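Local coordinates for protein endoglucanase (Clostridium thermocellum, PDB 2YIK) that probably hydrolyses internal beta-1,4-glucosidic bonds of cellulose as a family 9 glycoside hydrolase, at residues A[252-256]-A[282-286]; A[380-386]-A[479-483]. All blocks are in the same frame, centred on the assembly; numbering follows the deposited sequence.

Interaction 1. Residues A[252-256]-A[282-286]; sequences FDFAE and YCWAA
F252 and Y282 form an offset aromatic stack that fills the gap between helices 238-257 and 279-293, a buried helix-helix packing contact in the catalytic domain. The ring centroids lie 4.7 Å apart and the planes are inclined by 29°, so the rings overlap partially, with F252 CZ 3.5 Å from Y282 CZ over one face of the tyrosine. Both side chains leave their helices with CG anti to the backbone N (chi1 -170° for Y282), which carries each ring into the space between the axes. Those axes pass 11.1 Å apart at 141°, closer to antiparallel than to perpendicular, and large rings set against small residues span that separation. Such near-antiparallel neighbours are consistent with the (alpha/alpha)6 barrel, the fold of family 9 glycoside hydrolases. A285 CB meets the edge of the F252 ring, and A286 CB lies 3.7 Å from F252 CE1. On the other helix, A255 CB sits 4.1 Å from Y282 CE1. The tyrosine oxygen rests against CB and CG of E256, with Y282 OH 3.2 Å from E256 CG; its hydrogen bond goes instead to E301, while E256 OE1 is hydrogen-bonded to NE2 of H297. Helix 296-305 thus supplies the polar partners of both residues, and Y298 adds an edge-to-face ring contact to F252.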
loop_
_atom_site.group_PDB
_atom_site.type_symbol
_atom_site.label_atom_id
_atom_site.label_comp_id
_atom_site.label_asym_id
_atom_site.label_seq_id
_atom_site.Cartn_x
_atom_site.Cartn_y
_atom_site.Cartn_z
ATOM N N PHE A 252 2.346 15.893 7.252
ATOM C CA PHE A 252 2.960 16.588 6.122
ATOM C C PHE A 252 3.739 17.810 6.590
ATOM O O PHE A 252 4.819 18.096 6.070
ATOM C CB PHE A 252 1.920 17.042 5.095
ATOM C CG PHE A 252 2.531 17.620 3.838
ATOM C CD1 PHE A 252 2.909 16.789 2.782
ATOM C CD2 PHE A 252 2.767 18.992 3.729
ATOM C CE1 PHE A 252 3.517 17.317 1.633
ATOM C CE2 PHE A 252 3.373 19.527 2.589
ATOM C CZ PHE A 252 3.748 18.687 1.538
ATOM N N ASP A 253 3.194 18.533 7.566
ATOM C CA ASP A 253 3.867 19.719 8.078
ATOM C C ASP A 253 5.184 19.350 8.755
ATOM O O ASP A 253 6.163 20.089 8.682
ATOM C CB ASP A 253 2.972 20.460 9.070
ATOM C CG ASP A 253 3.457 21.870 9.328
ATOM O OD1 ASP A 253 3.565 22.639 8.350
ATOM O OD2 ASP A 253 3.738 22.213 10.493
ATOM N N PHE A 254 5.191 18.202 9.417
ATOM C CA PHE A 254 6.379 17.704 10.087
ATOM C C PHE A 254 7.421 17.388 9.005
ATOM O O PHE A 254 8.591 17.730 9.140
ATOM C CB PHE A 254 6.015 16.447 10.889
ATOM C CG PHE A 254 7.187 15.757 11.541
ATOM C CD1 PHE A 254 7.972 14.863 10.814
ATOM C CD2 PHE A 254 7.490 15.978 12.885
ATOM C CE1 PHE A 254 9.038 14.178 11.416
ATOM C CE2 PHE A 254 8.556 15.297 13.502
ATOM C CZ PHE A 254 9.334 14.398 12.761
ATOM N N ALA A 255 6.987 16.743 7.926
ATOM C CA ALA A 255 7.902 16.401 6.834
ATOM C C ALA A 255 8.425 17.667 6.165
ATOM O O ALA A 255 9.608 17.780 5.861
ATOM C CB ALA A 255 7.196 15.508 5.796
ATOM N N GLU A 256 7.534 18.626 5.945
ATOM C CA GLU A 256 7.901 19.879 5.298
ATOM C C GLU A 256 8.890 20.714 6.109
ATOM O O GLU A 256 9.909 21.156 5.593
ATOM C CB GLU A 256 6.650 20.716 5.035
ATOM C CG GLU A 256 6.925 22.005 4.295
ATOM C CD GLU A 256 5.692 22.861 4.136
ATOM O OE1 GLU A 256 4.575 22.310 4.108
ATOM O OE2 GLU A 256 5.837 24.092 4.023
ATOM N N TYR A 282 6.684 12.502 -0.800
ATOM C CA TYR A 282 6.368 13.871 -0.412
ATOM C C TYR A 282 5.362 14.458 -1.406
ATOM O O TYR A 282 4.340 15.016 -1.008
ATOM C CB TYR A 282 7.654 14.708 -0.391
ATOM C CG TYR A 282 7.507 16.082 0.226
ATOM C CD1 TYR A 282 7.491 16.254 1.613
ATOM C CD2 TYR A 282 7.372 17.213 -0.580
ATOM C CE1 TYR A 282 7.342 17.522 2.181
ATOM C CE2 TYR A 282 7.223 18.482 -0.027
ATOM C CZ TYR A 282 7.207 18.631 1.353
ATOM O OH TYR A 282 7.037 19.884 1.895
ATOM N N CYS A 283 5.646 14.311 -2.700
ATOM C CA CYS A 283 4.764 14.829 -3.746
ATOM C C CYS A 283 3.416 14.107 -3.781
ATOM O O CYS A 283 2.383 14.724 -4.030
ATOM C CB CYS A 283 5.453 14.741 -5.114
ATOM S SG CYS A 283 6.843 15.891 -5.270
ATOM N N TRP A 284 3.447 12.803 -3.520
ATOM C CA TRP A 284 2.260 11.945 -3.466
ATOM C C TRP A 284 1.316 12.478 -2.367
ATOM O O TRP A 284 0.126 12.664 -2.600
ATOM C CB TRP A 284 2.741 10.512 -3.179
ATOM C CG TRP A 284 1.743 9.427 -2.830
ATOM C CD1 TRP A 284 1.755 8.671 -1.693
ATOM C CD2 TRP A 284 0.751 8.830 -3.683
ATOM N NE1 TRP A 284 0.859 7.639 -1.785
ATOM C CE2 TRP A 284 0.231 7.705 -3.000
ATOM C CE3 TRP A 284 0.268 9.118 -4.967
ATOM C CZ2 TRP A 284 -0.758 6.879 -3.544
ATOM C CZ3 TRP A 284 -0.720 8.291 -5.514
ATOM C CH2 TRP A 284 -1.213 7.181 -4.802
ATOM N N ALA A 285 1.861 12.734 -1.183
ATOM C CA ALA A 285 1.074 13.267 -0.070
ATOM C C ALA A 285 0.555 14.668 -0.412
ATOM O O ALA A 285 -0.616 14.981 -0.190
ATOM C CB ALA A 285 1.924 13.325 1.189
ATOM N N ALA A 286 1.437 15.503 -0.957
ATOM C CA ALA A 286 1.078 16.870 -1.321
ATOM C C ALA A 286 -0.069 16.901 -2.326
ATOM O O ALA A 286 -1.007 17.686 -2.179
ATOM C CB ALA A 286 2.297 17.603 -1.892
#

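Interaction 2. Residues A[380-386]-A[479-483]; sequences TPGGYVF and PDASD
Two type I beta turns, T380 to G383 and D480 to D483, are joined where the carboxylate of D483 binds the first of them. The two oxygens take separate donors: T380 OG1 donates to D483 OD1 at 2.7 Å, and the backbone N of G382 donates to D483 OD2, also at 2.7 Å. Each donor arrives on the syn side of its oxygen but nearly 30° out of the carboxylate plane, and the N-H of G382 makes a bent bond of 134°. T380 OG1 in turn accepts from Y384 N at 3.0 Å, so the hydroxyl links the carboxylate to the residue that follows its own turn. Its chi1 of 68° places it between the backbone N and carbonyl carbon, from where it can serve both partners. D483 OD1 has a further hydrogen bond from Y427, which also stacks on the ring of Y384; bonds to both oxygens should limit rotation of the carboxylate. Contacts around the rings extend the join. A481 CB lies over one face of F386, 4.2 Å from the ring centroid in a CH-pi contact, while the polar P479 O faces the ring edge in plane, 3.4 Å from F386 CE2. P479 CG touches Y384 CE2 at 3.7 Å. The second turn has its own brace, D480 OD1 accepting from S482 N. The arrangement is that of an Asx turn overlapping a type I beta turn, docked by an aspartate onto a neighbouring type I turn in the inter-helix loops of this family 9 domain.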
loop_
_atom_site.group_PDB
_atom_site.type_symbol
_atom_site.label_atom_id
_atom_site.label_comp_id
_atom_site.label_asym_id
_atom_site.label_seq_id
_atom_site.Cartn_x
_atom_site.Cartn_y
_atom_site.Cartn_z
ATOM N N THR A 380 7.114 -12.281 -21.238
ATOM C CA THR A 380 7.469 -13.692 -21.279
ATOM C C THR A 380 6.921 -14.398 -22.517
ATOM O O THR A 380 6.034 -13.882 -23.197
ATOM C CB THR A 380 6.908 -14.437 -20.057
ATOM O OG1 THR A 380 5.480 -14.470 -20.148
ATOM C CG2 THR A 380 7.313 -13.745 -18.770
ATOM N N PRO A 381 7.454 -15.594 -22.826
ATOM C CA PRO A 381 6.961 -16.330 -23.996
ATOM C C PRO A 381 5.455 -16.499 -23.825
ATOM O O PRO A 381 4.691 -16.486 -24.785
ATOM C CB PRO A 381 7.709 -17.660 -23.902
ATOM C CG PRO A 381 9.029 -17.246 -23.319
ATOM C CD PRO A 381 8.607 -16.286 -22.215
ATOM N N GLY A 382 5.038 -16.627 -22.568
ATOM C CA GLY A 382 3.631 -16.795 -22.258
ATOM C C GLY A 382 2.767 -15.550 -22.400
ATOM O O GLY A 382 1.550 -15.642 -22.283
ATOM N N GLY A 383 3.375 -14.388 -22.633
ATOM C CA GLY A 383 2.597 -13.167 -22.804
ATOM C C GLY A 383 2.400 -12.301 -21.568
ATOM O O GLY A 383 1.554 -11.406 -21.552
ATOM N N TYR A 384 3.207 -12.544 -20.544
ATOM C CA TYR A 384 3.126 -11.822 -19.277
ATOM C C TYR A 384 4.179 -10.717 -19.204
ATOM O O TYR A 384 5.360 -10.987 -19.405
ATOM C CB TYR A 384 3.332 -12.839 -18.156
ATOM C CG TYR A 384 3.457 -12.305 -16.749
ATOM C CD1 TYR A 384 2.408 -11.609 -16.145
ATOM C CD2 TYR A 384 4.596 -12.574 -15.988
ATOM C CE1 TYR A 384 2.490 -11.204 -14.809
ATOM C CE2 TYR A 384 4.688 -12.174 -14.655
ATOM C CZ TYR A 384 3.629 -11.491 -14.072
ATOM O OH TYR A 384 3.707 -11.115 -12.751
ATOM N N VAL A 385 3.765 -9.481 -18.918
ATOM C CA VAL A 385 4.732 -8.382 -18.830
ATOM C C VAL A 385 5.456 -8.480 -17.485
ATOM O O VAL A 385 4.877 -8.309 -16.413
ATOM C CB VAL A 385 4.063 -7.003 -19.036
ATOM C CG1 VAL A 385 5.127 -5.920 -19.102
ATOM C CG2 VAL A 385 3.261 -7.010 -20.348
ATOM N N PHE A 386 6.749 -8.754 -17.597
ATOM C CA PHE A 386 7.668 -9.021 -16.492
ATOM C C PHE A 386 8.768 -7.955 -16.307
ATOM O O PHE A 386 9.651 -7.843 -17.154
ATOM C CB PHE A 386 8.278 -10.389 -16.834
ATOM C CG PHE A 386 9.174 -10.977 -15.795
ATOM C CD1 PHE A 386 10.539 -10.712 -15.810
ATOM C CD2 PHE A 386 8.676 -11.889 -14.869
ATOM C CE1 PHE A 386 11.403 -11.353 -14.926
ATOM C CE2 PHE A 386 9.524 -12.540 -13.979
ATOM C CZ PHE A 386 10.895 -12.273 -14.007
ATOM N N PRO A 479 5.218 -15.911 -11.718
ATOM C CA PRO A 479 6.110 -16.783 -12.484
ATOM C C PRO A 479 7.441 -16.107 -12.791
ATOM O O PRO A 479 7.593 -14.899 -12.584
ATOM C CB PRO A 479 5.296 -17.075 -13.740
ATOM C CG PRO A 479 4.571 -15.764 -13.966
ATOM C CD PRO A 479 4.127 -15.382 -12.565
ATOM N N ASP A 480 8.415 -16.881 -13.265
ATOM C CA ASP A 480 9.703 -16.296 -13.612
ATOM C C ASP A 480 9.653 -15.830 -15.064
ATOM O O ASP A 480 8.588 -15.827 -15.674
ATOM C CB ASP A 480 10.863 -17.285 -13.388
ATOM C CG ASP A 480 10.704 -18.592 -14.150
ATOM O OD1 ASP A 480 10.092 -18.612 -15.243
ATOM O OD2 ASP A 480 11.229 -19.609 -13.661
ATOM N N ALA A 481 10.792 -15.422 -15.612
ATOM C CA ALA A 481 10.841 -14.922 -16.983
ATOM C C ALA A 481 10.461 -15.951 -18.033
ATOM O O ALA A 481 10.180 -15.600 -19.184
ATOM C CB ALA A 481 12.230 -14.370 -17.280
ATOM N N SER A 482 10.442 -17.218 -17.644
ATOM C CA SER A 482 10.117 -18.303 -18.583
ATOM C C SER A 482 8.762 -18.944 -18.252
ATOM O O SER A 482 8.513 -20.107 -18.606
ATOM C CB SER A 482 11.238 -19.367 -18.527
ATOM O OG SER A 482 12.435 -18.928 -19.194
ATOM N N ASP A 483 7.888 -18.158 -17.603
ATOM C CA ASP A 483 6.555 -18.618 -17.169
ATOM C C ASP A 483 6.647 -19.818 -16.229
ATOM O O ASP A 483 5.644 -20.510 -15.992
ATOM C CB ASP A 483 5.676 -18.990 -18.387
ATOM C CG ASP A 483 5.489 -17.821 -19.373
ATOM O OD1 ASP A 483 4.691 -16.881 -19.115
ATOM O OD2 ASP A 483 6.190 -17.832 -20.412
#

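In the fold
Interactions 1 and 2 lie on opposite sides of the chain's centre, with centres about 37 Å apart and nearest atoms about 20 Å apart, and they share no helix or loop. Interaction 1 is a buried contact between regular helices, with 247 Å² buried by aromatic and methyl packing; the polar ends of Y282 and E256 find partners on helix 296-305. Interaction 2, its centre about 25 Å from the centre of the chain against about 17 Å for interaction 1, is only partly buried and joins two irregular loops over 386 Å², where a carboxylate gripping a hydroxyl and a backbone amide supplements apolar packing. The sequence span differs too: 25 intervening residues against 92.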